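Local coordinates for protein NEQ263 (Nanoarchaeum equitans Kin4-M, PDB 5BN3) that forms, together with NeqA, the catalytic core of an unusual archaeal ATP synthase and probably binds adenine nucleotide, at residues S261-S266 / I274-M279; T156-A161 / E211-E216; E20-E25 / A39-F44; K170-E175 / L224-T229. All blocks are in the same frame, centred on the assembly; numbering follows the deposited sequence.

Contact 1: S261-S266 / I274-M279; sequences SIYERS and ITLIPM
The aromatic ring of Y263 and the pyrrolidine ring of P278 are set aslant to one another, neither face-to-face nor edge-on. One side of the phenol does the touching: its CE1 lies 3.6 Å from P278 CB, while CD1 and CE1 both run close to P278 CG. A methyl of L276 also comes to the same ring obliquely. With CG anti to the carbonyl carbon (chi1 -62°), Y263 carries its ring along the strand to P278 and its hydroxyl beyond, to a hydrogen bond with OG1 of T295.

L276 works mostly on the backbone where helix 255-263 ends. Its CD2 stands 3.5 Å from Y263 O, and the same carbonyl accepts a hydrogen bond from S266 OG at 2.8 Å, the hydroxyl lying nearly in line with the C=O (161°). R265 is the centre of an inverse gamma turn, closed by a weak bond from S266 N to E264 O, and the chain then comes up to the strand, where S266 CB packs 3.9 Å from L276 CB and I274 CB lies 3.8 Å from S266 CA. The guanidinium of R265 leads away, to the carbonyl of I94 and the carboxylate of E211.

Helix 255-263 thus ends against strand 273-281 of the central sheet, consistent with a P-loop NTPase core. No hydrogen bond joins the two segments. Helix end and strand meet through carbon, with most polar groups paired in or around the turn. The exception is R265 O, 3.9 Å from I274 CD1: it is buried without a polar partner, which would be expected to be unfavourable.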
loop_
_atom_site.group_PDB
_atom_site.type_symbol
_atom_site.label_atom_id
_atom_site.label_comp_id
_atom_site.label_asym_id
_atom_site.label_seq_id
_atom_site.Cartn_x
_atom_site.Cartn_y
_atom_site.Cartn_z
ATOM N N SER B 261 4.230 27.877 6.682
ATOM C CA SER B 261 4.114 28.954 7.665
ATOM C C SER B 261 5.440 29.186 8.384
ATOM O O SER B 261 5.609 30.172 9.099
ATOM C CB SER B 261 3.010 28.648 8.678
ATOM O OG SER B 261 3.458 27.725 9.653
ATOM N N ILE B 262 6.379 28.264 8.187
ATOM C CA ILE B 262 7.736 28.410 8.695
ATOM C C ILE B 262 8.700 28.846 7.587
ATOM O O ILE B 262 9.393 29.853 7.725
ATOM C CB ILE B 262 8.219 27.092 9.322
ATOM C CG1 ILE B 262 7.435 26.810 10.604
ATOM C CG2 ILE B 262 9.702 27.139 9.628
ATOM C CD1 ILE B 262 7.876 25.567 11.290
ATOM N N TYR B 263 8.736 28.087 6.491
ATOM C CA TYR B 263 9.685 28.339 5.403
ATOM C C TYR B 263 9.515 29.714 4.750
ATOM O O TYR B 263 10.497 30.336 4.344
ATOM C CB TYR B 263 9.570 27.251 4.330
ATOM C CG TYR B 263 9.887 25.844 4.794
ATOM C CD1 TYR B 263 10.751 25.611 5.855
ATOM C CD2 TYR B 263 9.324 24.747 4.157
ATOM C CE1 TYR B 263 11.040 24.319 6.267
ATOM C CE2 TYR B 263 9.607 23.458 4.563
ATOM C CZ TYR B 263 10.463 23.251 5.615
ATOM O OH TYR B 263 10.741 21.964 6.013
ATOM N N GLU B 264 8.274 30.181 4.645
ATOM C CA GLU B 264 7.989 31.453 3.974
ATOM C C GLU B 264 8.287 32.676 4.837
ATOM O O GLU B 264 8.167 33.813 4.375
ATOM C CB GLU B 264 6.540 31.490 3.474
ATOM C CG GLU B 264 6.277 30.579 2.281
ATOM C CD GLU B 264 6.756 31.170 0.964
ATOM O OE1 GLU B 264 7.327 30.417 0.146
ATOM O OE2 GLU B 264 6.545 32.379 0.731
ATOM N N ARG B 265 8.674 32.445 6.087
ATOM C CA ARG B 265 9.140 33.531 6.945
ATOM C C ARG B 265 10.626 33.743 6.688
ATOM O O ARG B 265 11.465 33.607 7.583
ATOM C CB ARG B 265 8.866 33.227 8.420
ATOM C CG ARG B 265 7.379 33.183 8.761
ATOM C CD ARG B 265 7.140 32.770 10.204
ATOM N NE ARG B 265 7.381 33.858 11.151
ATOM C CZ ARG B 265 7.273 33.738 12.472
ATOM N NH1 ARG B 265 6.933 32.574 13.007
ATOM N NH2 ARG B 265 7.510 34.778 13.255
ATOM N N SER B 266 10.932 34.071 5.439
ATOM C CA SER B 266 12.291 34.272 4.972
ATOM C C SER B 266 12.197 35.223 3.797
ATOM O O SER B 266 11.096 35.571 3.366
ATOM C CB SER B 266 12.879 32.948 4.497
ATOM O OG SER B 266 12.088 32.401 3.454
ATOM N N ILE B 274 16.425 37.531 5.362
ATOM C CA ILE B 274 16.544 36.268 6.077
ATOM C C ILE B 274 16.871 35.163 5.082
ATOM O O ILE B 274 16.041 34.806 4.241
ATOM C CB ILE B 274 15.243 35.894 6.817
ATOM C CG1 ILE B 274 14.928 36.921 7.908
ATOM C CG2 ILE B 274 15.360 34.506 7.431
ATOM C CD1 ILE B 274 13.628 36.650 8.643
ATOM N N THR B 275 18.089 34.635 5.165
ATOM C CA THR B 275 18.465 33.469 4.373
ATOM C C THR B 275 18.213 32.224 5.219
ATOM O O THR B 275 18.727 32.101 6.334
ATOM C CB THR B 275 19.937 33.532 3.921
ATOM O OG1 THR B 275 20.149 34.727 3.158
ATOM C CG2 THR B 275 20.282 32.328 3.059
ATOM N N LEU B 276 17.412 31.304 4.691
ATOM C CA LEU B 276 16.931 30.176 5.479
ATOM C C LEU B 276 17.379 28.841 4.900
ATOM O O LEU B 276 17.160 28.559 3.723
ATOM C CB LEU B 276 15.402 30.229 5.575
ATOM C CG LEU B 276 14.686 29.101 6.315
ATOM C CD1 LEU B 276 15.194 29.007 7.734
ATOM C CD2 LEU B 276 13.185 29.332 6.308
ATOM N N ILE B 277 18.011 28.022 5.735
ATOM C CA ILE B 277 18.439 26.691 5.318
ATOM C C ILE B 277 17.864 25.619 6.247
ATOM O O ILE B 277 18.442 25.314 7.291
ATOM C CB ILE B 277 19.978 26.581 5.267
ATOM C CG1 ILE B 277 20.557 27.652 4.335
ATOM C CG2 ILE B 277 20.404 25.199 4.800
ATOM C CD1 ILE B 277 22.072 27.644 4.245
ATOM N N PRO B 278 16.702 25.061 5.874
ATOM C CA PRO B 278 16.109 23.956 6.633
ATOM C C PRO B 278 16.818 22.663 6.270
ATOM O O PRO B 278 17.103 22.435 5.096
ATOM C CB PRO B 278 14.662 23.904 6.119
ATOM C CG PRO B 278 14.469 25.153 5.288
ATOM C CD PRO B 278 15.828 25.500 4.774
ATOM N N MET B 279 17.112 21.830 7.257
ATOM C CA MET B 279 17.771 20.559 6.996
ATOM C C MET B 279 16.856 19.422 7.409
ATOM O O MET B 279 16.189 19.499 8.445
ATOM C CB MET B 279 19.086 20.473 7.769
ATOM C CG MET B 279 20.148 21.460 7.319
ATOM S SD MET B 279 21.557 21.440 8.438
ATOM C CE MET B 279 20.981 22.557 9.710
#

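Contact 2: T156-A161 / E211-E216; sequences TIIFAA and EYLAFE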
loop_
_atom_site.group_PDB
_atom_site.type_symbol
_atom_site.label_atom_id
_atom_site.label_comp_id
_atom_site.label_asym_id
_atom_site.label_seq_id
_atom_site.Cartn_x
_atom_site.Cartn_y
_atom_site.Cartn_z
ATOM N N THR B 156 24.278 37.822 11.604
ATOM C CA THR B 156 23.828 37.076 12.772
ATOM C C THR B 156 23.371 35.690 12.323
ATOM O O THR B 156 22.612 35.562 11.360
ATOM C CB THR B 156 22.653 37.786 13.471
ATOM O OG1 THR B 156 23.057 39.100 13.882
ATOM C CG2 THR B 156 22.202 37.000 14.689
ATOM N N ILE B 157 23.842 34.652 13.006
ATOM C CA ILE B 157 23.388 33.294 12.727
ATOM C C ILE B 157 22.373 32.866 13.778
ATOM O O ILE B 157 22.632 32.969 14.975
ATOM C CB ILE B 157 24.560 32.295 12.728
ATOM C CG1 ILE B 157 25.552 32.641 11.616
ATOM C CG2 ILE B 157 24.056 30.873 12.540
ATOM C CD1 ILE B 157 26.780 31.756 11.599
ATOM N N ILE B 158 21.214 32.395 13.334
ATOM C CA ILE B 158 20.242 31.817 14.255
ATOM C C ILE B 158 20.102 30.325 13.975
ATOM O O ILE B 158 19.792 29.917 12.854
ATOM C CB ILE B 158 18.877 32.523 14.169
ATOM C CG1 ILE B 158 19.038 34.003 14.525
ATOM C CG2 ILE B 158 17.872 31.864 15.102
ATOM C CD1 ILE B 158 17.753 34.796 14.468
ATOM N N PHE B 159 20.351 29.517 15.000
ATOM C CA PHE B 159 20.316 28.067 14.876
ATOM C C PHE B 159 19.148 27.494 15.667
ATOM O O PHE B 159 19.073 27.660 16.885
ATOM C CB PHE B 159 21.638 27.471 15.367
ATOM C CG PHE B 159 21.660 25.969 15.400
ATOM C CD1 PHE B 159 21.253 25.227 14.301
ATOM C CD2 PHE B 159 22.118 25.298 16.523
ATOM C CE1 PHE B 159 21.285 23.843 14.332
ATOM C CE2 PHE B 159 22.155 23.917 16.560
ATOM C CZ PHE B 159 21.737 23.188 15.460
ATOM N N ALA B 160 18.230 26.834 14.966
ATOM C CA ALA B 160 17.115 26.160 15.619
ATOM C C ALA B 160 17.331 24.654 15.608
ATOM O O ALA B 160 17.281 24.021 14.550
ATOM C CB ALA B 160 15.811 26.507 14.937
ATOM N N ALA B 161 17.571 24.087 16.785
ATOM C CA ALA B 161 17.744 22.645 16.921
ATOM C C ALA B 161 16.438 22.004 17.376
ATOM O O ALA B 161 16.010 22.189 18.517
ATOM C CB ALA B 161 18.855 22.337 17.902
ATOM N N GLU B 211 12.980 37.765 12.082
ATOM C CA GLU B 211 12.198 38.818 11.437
ATOM C C GLU B 211 12.414 40.164 12.117
ATOM O O GLU B 211 12.410 41.205 11.461
ATOM C CB GLU B 211 10.709 38.467 11.447
ATOM C CG GLU B 211 10.313 37.363 10.480
ATOM C CD GLU B 211 8.865 36.950 10.646
ATOM O OE1 GLU B 211 8.290 37.208 11.727
ATOM O OE2 GLU B 211 8.298 36.371 9.696
ATOM N N TYR B 212 12.585 40.141 13.435
ATOM C CA TYR B 212 12.869 41.356 14.188
ATOM C C TYR B 212 14.229 41.915 13.794
ATOM O O TYR B 212 14.359 43.096 13.482
ATOM C CB TYR B 212 12.827 41.078 15.696
ATOM C CG TYR B 212 13.297 42.241 16.540
ATOM C CD1 TYR B 212 12.466 43.326 16.785
ATOM C CD2 TYR B 212 14.571 42.254 17.092
ATOM C CE1 TYR B 212 12.891 44.392 17.553
ATOM C CE2 TYR B 212 15.006 43.317 17.861
ATOM C CZ TYR B 212 14.161 44.381 18.089
ATOM O OH TYR B 212 14.588 45.439 18.855
ATOM N N LEU B 213 15.244 41.056 13.807
ATOM C CA LEU B 213 16.604 41.470 13.477
ATOM C C LEU B 213 16.738 41.952 12.031
ATOM O O LEU B 213 17.390 42.961 11.761
ATOM C CB LEU B 213 17.587 40.325 13.747
ATOM C CG LEU B 213 17.794 39.918 15.208
ATOM C CD1 LEU B 213 18.790 38.773 15.329
ATOM C CD2 LEU B 213 18.266 41.109 16.014
ATOM N N ALA B 214 16.108 41.235 11.105
ATOM C CA ALA B 214 16.257 41.532 9.683
ATOM C C ALA B 214 15.418 42.716 9.216
ATOM O O ALA B 214 15.884 43.549 8.437
ATOM C CB ALA B 214 15.929 40.302 8.851
ATOM N N PHE B 215 14.176 42.786 9.685
ATOM C CA PHE B 215 13.215 43.738 9.134
ATOM C C PHE B 215 12.915 44.929 10.044
ATOM O O PHE B 215 12.264 45.882 9.619
ATOM C CB PHE B 215 11.929 43.009 8.730
ATOM C CG PHE B 215 12.161 41.880 7.764
ATOM C CD1 PHE B 215 13.088 42.011 6.740
ATOM C CD2 PHE B 215 11.477 40.681 7.894
ATOM C CE1 PHE B 215 13.319 40.974 5.852
ATOM C CE2 PHE B 215 11.703 39.638 7.009
ATOM C CZ PHE B 215 12.624 39.785 5.987
ATOM N N GLU B 216 13.384 44.877 11.287
ATOM C CA GLU B 216 13.270 46.022 12.188
ATOM C C GLU B 216 14.632 46.646 12.472
ATOM O O GLU B 216 14.753 47.865 12.582
ATOM C CB GLU B 216 12.576 45.636 13.500
ATOM C CG GLU B 216 11.064 45.489 13.400
ATOM C CD GLU B 216 10.355 45.968 14.656
ATOM O OE1 GLU B 216 11.035 46.520 15.547
ATOM O OE2 GLU B 216 9.119 45.802 14.748
#
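L213 reaches the strand with a single methyl: its CD1 lies 3.9 Å from T156 CG2 and 4.2 Å from I158 CD1. The contact is therefore made methyl to methyl, with one leucine methyl from the helix set against two residues on the same side of the strand. The long axes of L213 and T156 cross at about a right angle, whereas L213 and I158 meet more obliquely. Both longer side chains, I158 and L213, are stretched out, each with CD1 anti to CA (chi2 180°), and this lets them bridge their CA atoms, 10.3 Å apart. The backbones come closest at T156 and L213, where CA and CA are separated by 8.5 Å.

The torsion of T156 divides its branches: CG2 is anti to the backbone N and goes to the leucine, while OG1 is anti to the carbonyl carbon and is hydrogen-bonded to N184. The threonine thus offers its carbon branch to the helix and keeps its polar one satisfied away from it. In the next shell, I158 also packs on A206, L209 and A210, one and two turns or so back along the helix, and L213 rests on V221 of the adjoining strand.

Strand 156-162 lies between the parallel strands 185-190 and 220-226. Helix 196-215 links these two outer neighbours in a beta-alpha-beta crossover that passes over strand 156-162, in keeping with the P-loop NTPase fold, and L213 sits near the end of the helix, shortly before the chain enters strand 220-226.

Contact 3: E20-E25 / A39-F44; sequences EVIDLE and ALALLF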
loop_
_atom_site.group_PDB
_atom_site.type_symbol
_atom_site.label_atom_id
_atom_site.label_comp_id
_atom_site.label_asym_id
_atom_site.label_seq_id
_atom_site.Cartn_x
_atom_site.Cartn_y
_atom_site.Cartn_z
ATOM N N GLU B 20 -4.313 29.855 23.783
ATOM C CA GLU B 20 -4.133 30.568 25.048
ATOM C C GLU B 20 -3.078 29.925 25.954
ATOM O O GLU B 20 -3.041 28.704 26.111
ATOM C CB GLU B 20 -5.482 30.637 25.777
ATOM C CG GLU B 20 -5.478 31.306 27.138
ATOM C CD GLU B 20 -6.850 31.279 27.790
ATOM O OE1 GLU B 20 -7.095 32.102 28.696
ATOM O OE2 GLU B 20 -7.687 30.434 27.397
ATOM N N VAL B 21 -2.223 30.756 26.543
ATOM C CA VAL B 21 -1.230 30.289 27.507
ATOM C C VAL B 21 -1.831 30.275 28.907
ATOM O O VAL B 21 -2.378 31.279 29.365
ATOM C CB VAL B 21 0.006 31.198 27.524
ATOM C CG1 VAL B 21 1.044 30.662 28.497
ATOM C CG2 VAL B 21 0.596 31.306 26.139
ATOM N N ILE B 22 -1.729 29.137 29.587
ATOM C CA ILE B 22 -2.234 29.026 30.951
ATOM C C ILE B 22 -1.129 28.637 31.933
ATOM O O ILE B 22 -0.321 27.747 31.657
ATOM C CB ILE B 22 -3.430 28.050 31.053
ATOM C CG1 ILE B 22 -3.041 26.651 30.575
ATOM C CG2 ILE B 22 -4.611 28.569 30.246
ATOM C CD1 ILE B 22 -4.206 25.677 30.526
ATOM N N ASP B 23 -1.089 29.327 33.070
ATOM C CA ASP B 23 -0.105 29.040 34.106
ATOM C C ASP B 23 -0.616 27.983 35.075
ATOM O O ASP B 23 -1.733 28.080 35.586
ATOM C CB ASP B 23 0.258 30.310 34.883
ATOM C CG ASP B 23 1.335 31.133 34.199
ATOM O OD1 ASP B 23 2.526 30.776 34.320
ATOM O OD2 ASP B 23 0.994 32.147 33.556
ATOM N N LEU B 24 0.201 26.964 35.309
ATOM C CA LEU B 24 -0.047 26.020 36.387
ATOM C C LEU B 24 0.961 26.321 37.486
ATOM O O LEU B 24 1.732 27.276 37.373
ATOM C CB LEU B 24 0.095 24.582 35.889
ATOM C CG LEU B 24 -0.903 24.200 34.795
ATOM C CD1 LEU B 24 -0.628 22.814 34.260
ATOM C CD2 LEU B 24 -2.315 24.277 35.335
ATOM N N GLU B 25 0.954 25.522 38.547
ATOM C CA GLU B 25 1.896 25.715 39.646
ATOM C C GLU B 25 3.345 25.752 39.170
ATOM O O GLU B 25 4.003 26.791 39.235
ATOM C CB GLU B 25 1.730 24.612 40.693
ATOM C CG GLU B 25 0.682 24.899 41.751
ATOM C CD GLU B 25 0.887 24.063 42.997
ATOM O OE1 GLU B 25 1.354 24.617 44.015
ATOM O OE2 GLU B 25 0.589 22.852 42.957
ATOM N N ALA B 39 -11.570 22.468 27.229
ATOM C CA ALA B 39 -10.296 22.772 26.587
ATOM C C ALA B 39 -9.311 21.615 26.708
ATOM O O ALA B 39 -9.305 20.892 27.706
ATOM C CB ALA B 39 -9.692 24.034 27.172
ATOM N N LEU B 40 -8.484 21.445 25.683
ATOM C CA LEU B 40 -7.355 20.528 25.754
ATOM C C LEU B 40 -6.089 21.373 25.748
ATOM O O LEU B 40 -5.989 22.334 24.983
ATOM C CB LEU B 40 -7.351 19.561 24.567
ATOM C CG LEU B 40 -8.537 18.607 24.401
ATOM C CD1 LEU B 40 -8.297 17.613 23.268
ATOM C CD2 LEU B 40 -8.827 17.872 25.695
ATOM N N ALA B 41 -5.130 21.034 26.602
ATOM C CA ALA B 41 -3.893 21.804 26.670
ATOM C C ALA B 41 -2.646 20.925 26.654
ATOM O O ALA B 41 -2.670 19.784 27.118
ATOM C CB ALA B 41 -3.892 22.711 27.888
ATOM N N LEU B 42 -1.557 21.472 26.119
ATOM C CA LEU B 42 -0.282 20.764 26.072
ATOM C C LEU B 42 0.709 21.373 27.050
ATOM O O LEU B 42 1.027 22.560 26.966
ATOM C CB LEU B 42 0.310 20.803 24.662
ATOM C CG LEU B 42 -0.302 19.856 23.635
ATOM C CD1 LEU B 42 0.444 19.932 22.322
ATOM C CD2 LEU B 42 -0.273 18.447 24.169
ATOM N N LEU B 43 1.203 20.548 27.969
ATOM C CA LEU B 43 2.163 20.994 28.970
ATOM C C LEU B 43 3.502 21.366 28.337
ATOM O O LEU B 43 3.942 20.735 27.374
ATOM C CB LEU B 43 2.362 19.904 30.025
ATOM C CG LEU B 43 1.102 19.506 30.797
ATOM C CD1 LEU B 43 1.339 18.260 31.629
ATOM C CD2 LEU B 43 0.653 20.651 31.679
ATOM N N PHE B 44 4.135 22.402 28.879
ATOM C CA PHE B 44 5.460 22.821 28.434
ATOM C C PHE B 44 6.492 21.751 28.760
ATOM O O PHE B 44 7.405 21.498 27.974
ATOM C CB PHE B 44 5.857 24.138 29.107
ATOM C CG PHE B 44 5.343 25.365 28.405
ATOM C CD1 PHE B 44 4.063 25.395 27.871
ATOM C CD2 PHE B 44 6.136 26.497 28.299
ATOM C CE1 PHE B 44 3.589 26.526 27.233
ATOM C CE2 PHE B 44 5.667 27.634 27.663
ATOM C CZ PHE B 44 4.392 27.647 27.129
#
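L24 and L43 lie across each other at about a right angle, touching through one methyl apiece: L24 CD1 is 3.6 Å from L43 CD2. L24 extends CD1 anti to CA (chi2 175°), whereas L43 meets it with CD2, the branch that is not extended. A second, lighter touch lies further back along both segments, where I22 CD1 comes 4.0 Å from A41 CB. Here the isoleucine does all the reaching. Its CG1 is placed between the backbone N and the carbonyl carbon (chi1 59°), and CD1 then extends anti to CA (chi2 -175°) toward the small alanine.

Such reach is needed because the two strands are not adjacent. CA atoms of I22 and A41 are 8.6 Å apart, and those of L24 and L43 9.2 Å, which is the spacing of strands separated by one other. No hydrogen bond passes between them; the contact is wholly aliphatic and buried.

The strand in between is 28-35, antiparallel to both, and I22 also packs on its A29. Beyond 38-43, I9 of strand 8-12 touches A41 and L43; on the far side of 20-23 runs strand 55-57, with R56 against I22. These strands form one antiparallel sheet of the N-terminal domain, consistent with the N-terminal beta-barrel of rotary ATPase subunits, and the carbonyl of L43 reaches out of it to S195, just before helix 196-215.

Contact 4: K170-E175 / L224-T229; sequences KMFIDE and LMLDMT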
loop_
_atom_site.group_PDB
_atom_site.type_symbol
_atom_site.label_atom_id
_atom_site.label_comp_id
_atom_site.label_asym_id
_atom_site.label_seq_id
_atom_site.Cartn_x
_atom_site.Cartn_y
_atom_site.Cartn_z
ATOM N N LYS B 170 25.564 19.945 19.975
ATOM C CA LYS B 170 26.862 20.304 20.541
ATOM C C LYS B 170 27.929 20.418 19.456
ATOM O O LYS B 170 28.888 21.171 19.604
ATOM C CB LYS B 170 27.292 19.309 21.625
ATOM C CG LYS B 170 26.417 19.346 22.867
ATOM C CD LYS B 170 27.234 19.190 24.139
ATOM C CE LYS B 170 26.399 19.549 25.362
ATOM N NZ LYS B 170 27.238 19.819 26.565
ATOM N N MET B 171 27.758 19.671 18.369
ATOM C CA MET B 171 28.649 19.776 17.215
ATOM C C MET B 171 28.576 21.175 16.614
ATOM O O MET B 171 29.596 21.752 16.230
ATOM C CB MET B 171 28.284 18.731 16.157
ATOM C CG MET B 171 29.128 18.800 14.896
ATOM S SD MET B 171 28.444 17.848 13.524
ATOM C CE MET B 171 28.228 16.243 14.292
ATOM N N PHE B 172 27.365 21.719 16.542
ATOM C CA PHE B 172 27.153 23.076 16.047
ATOM C C PHE B 172 27.740 24.111 16.999
ATOM O O PHE B 172 28.516 24.973 16.585
ATOM C CB PHE B 172 25.658 23.347 15.861
ATOM C CG PHE B 172 25.094 22.801 14.580
ATOM C CD1 PHE B 172 24.738 21.466 14.473
ATOM C CD2 PHE B 172 24.908 23.631 13.485
ATOM C CE1 PHE B 172 24.214 20.966 13.293
ATOM C CE2 PHE B 172 24.385 23.139 12.303
ATOM C CZ PHE B 172 24.038 21.805 12.208
ATOM N N ILE B 173 27.347 24.026 18.268
ATOM C CA ILE B 173 27.811 24.951 19.302
ATOM C C ILE B 173 29.337 25.015 19.376
ATOM O O ILE B 173 29.921 26.100 19.420
ATOM C CB ILE B 173 27.240 24.563 20.690
ATOM C CG1 ILE B 173 25.726 24.794 20.730
ATOM C CG2 ILE B 173 27.912 25.355 21.799
ATOM C CD1 ILE B 173 25.070 24.351 22.027
ATOM N N ASP B 174 29.977 23.849 19.377
ATOM C CA ASP B 174 31.434 23.778 19.465
ATOM C C ASP B 174 32.143 24.387 18.251
ATOM O O ASP B 174 33.187 25.018 18.396
ATOM C CB ASP B 174 31.891 22.331 19.692
ATOM C CG ASP B 174 31.507 21.802 21.067
ATOM O OD1 ASP B 174 31.061 22.602 21.918
ATOM O OD2 ASP B 174 31.667 20.585 21.299
ATOM N N GLU B 175 31.578 24.201 17.061
ATOM C CA GLU B 175 32.151 24.779 15.844
ATOM C C GLU B 175 31.980 26.296 15.824
ATOM O O GLU B 175 32.882 27.026 15.410
ATOM C CB GLU B 175 31.521 24.149 14.594
ATOM C CG GLU B 175 31.975 24.751 13.265
ATOM C CD GLU B 175 33.312 24.207 12.775
ATOM O OE1 GLU B 175 34.040 23.583 13.574
ATOM O OE2 GLU B 175 33.632 24.405 11.583
ATOM N N LEU B 224 19.590 28.617 10.306
ATOM C CA LEU B 224 19.763 27.187 10.083
ATOM C C LEU B 224 18.800 26.427 10.993
ATOM O O LEU B 224 18.714 26.719 12.189
ATOM C CB LEU B 224 21.201 26.769 10.404
ATOM C CG LEU B 224 22.342 27.553 9.751
ATOM C CD1 LEU B 224 23.686 27.106 10.303
ATOM C CD2 LEU B 224 22.312 27.381 8.248
ATOM N N MET B 225 18.067 25.465 10.438
ATOM C CA MET B 225 17.217 24.617 11.274
ATOM C C MET B 225 17.259 23.137 10.895
ATOM O O MET B 225 17.332 22.775 9.719
ATOM C CB MET B 225 15.776 25.148 11.370
ATOM C CG MET B 225 15.033 25.297 10.056
ATOM S SD MET B 225 13.322 25.837 10.317
ATOM C CE MET B 225 13.583 27.470 11.007
ATOM N N LEU B 226 17.207 22.299 11.925
ATOM C CA LEU B 226 17.420 20.862 11.821
ATOM C C LEU B 226 16.779 20.265 13.065
ATOM O O LEU B 226 16.990 20.792 14.159
ATOM C CB LEU B 226 18.926 20.591 11.838
ATOM C CG LEU B 226 19.483 19.176 12.000
ATOM C CD1 LEU B 226 19.256 18.361 10.745
ATOM C CD2 LEU B 226 20.967 19.228 12.337
ATOM N N ASP B 227 16.008 19.182 12.941
ATOM C CA ASP B 227 15.743 18.462 11.699
ATOM C C ASP B 227 14.253 18.606 11.415
ATOM O O ASP B 227 13.433 18.399 12.311
ATOM C CB ASP B 227 16.096 16.981 11.920
ATOM C CG ASP B 227 15.983 16.131 10.659
ATOM O OD1 ASP B 227 15.047 16.325 9.854
ATOM O OD2 ASP B 227 16.834 15.232 10.483
ATOM N N MET B 228 13.892 18.956 10.182
ATOM C CA MET B 228 12.484 19.182 9.852
ATOM C C MET B 228 11.649 17.907 9.949
ATOM O O MET B 228 10.430 17.969 10.110
ATOM C CB MET B 228 12.324 19.821 8.466
ATOM C CG MET B 228 12.971 21.196 8.312
ATOM S SD MET B 228 12.745 22.306 9.723
ATOM C CE MET B 228 10.963 22.505 9.742
ATOM N N THR B 229 12.299 16.752 9.865
ATOM C CA THR B 229 11.591 15.485 10.017
ATOM C C THR B 229 11.139 15.301 11.466
ATOM O O THR B 229 10.069 14.747 11.724
ATOM C CB THR B 229 12.450 14.296 9.552
ATOM O OG1 THR B 229 12.823 14.490 8.181
ATOM C CG2 THR B 229 11.669 13.004 9.663
#
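F172 faces L224 and L226 from a helix whose backbone stays well clear of the strand: the closest CA atoms, of F172 and L224, are 10.3 Å apart. The helical segment is regular, with D174 N bonded to K170 O at 2.9 Å. The other segment changes character along its length, from strand at 224-226, through a cis peptide between L226 and D227, to the first turn of helix 228-241. D227 is the N-cap of that helix. Its OD1 accepts from T229 N at 2.8 Å, met on the anti side and 28° out of the carboxylate plane, while OD2 is taken by the hydroxyl of T281.

The arrangement belongs to the P-loop NTPase core, in which strand 220-226 probably corresponds to the Walker B strand; non-prolyl cis peptides at its end are known from relatives among the rotary ATPases. Helix 166-178 lies over the strand together with helix 140-151.

Across these two segments the phenyl group of F172 makes the contact. L226 CD2 approaches the ring obliquely, 3.8 Å from CE1 and 4.0 Å from CZ, while L224 CD1 lies at the ring edge, close to its plane, at a looser 4.5 Å from CE2. L226 turns its CG anti to the backbone N (chi1 169°), which carries the methyl to the phenylalanine. F159 of the next strand stacks with the F172 ring, and L145 of helix 140-151 packs against it too.

Contacts 1, 2 and 4 share one mixed sheet, whose strands 156-162, 220-226 and 273-281 run parallel; contact 4 lies on the opposite face from contacts 1 and 2. Contacts 1 and 2, centres about 10 Å apart, touch directly: I274 CG1 lies 3.6 Å from A214 CB. Contact 4, about 15 Å from each between centres, is joined to them by probable backbone hydrogen bonds, A160 N to L224 O at 2.8 Å and M228 N to M279 O at 2.9 Å. Contact 3 stands apart in the N-terminal domain, its centre 27 to 29 Å from theirs. The side chain of Y263 is about 11 Å from that of ADP-binding R326, though no ADP is bound to this chain there.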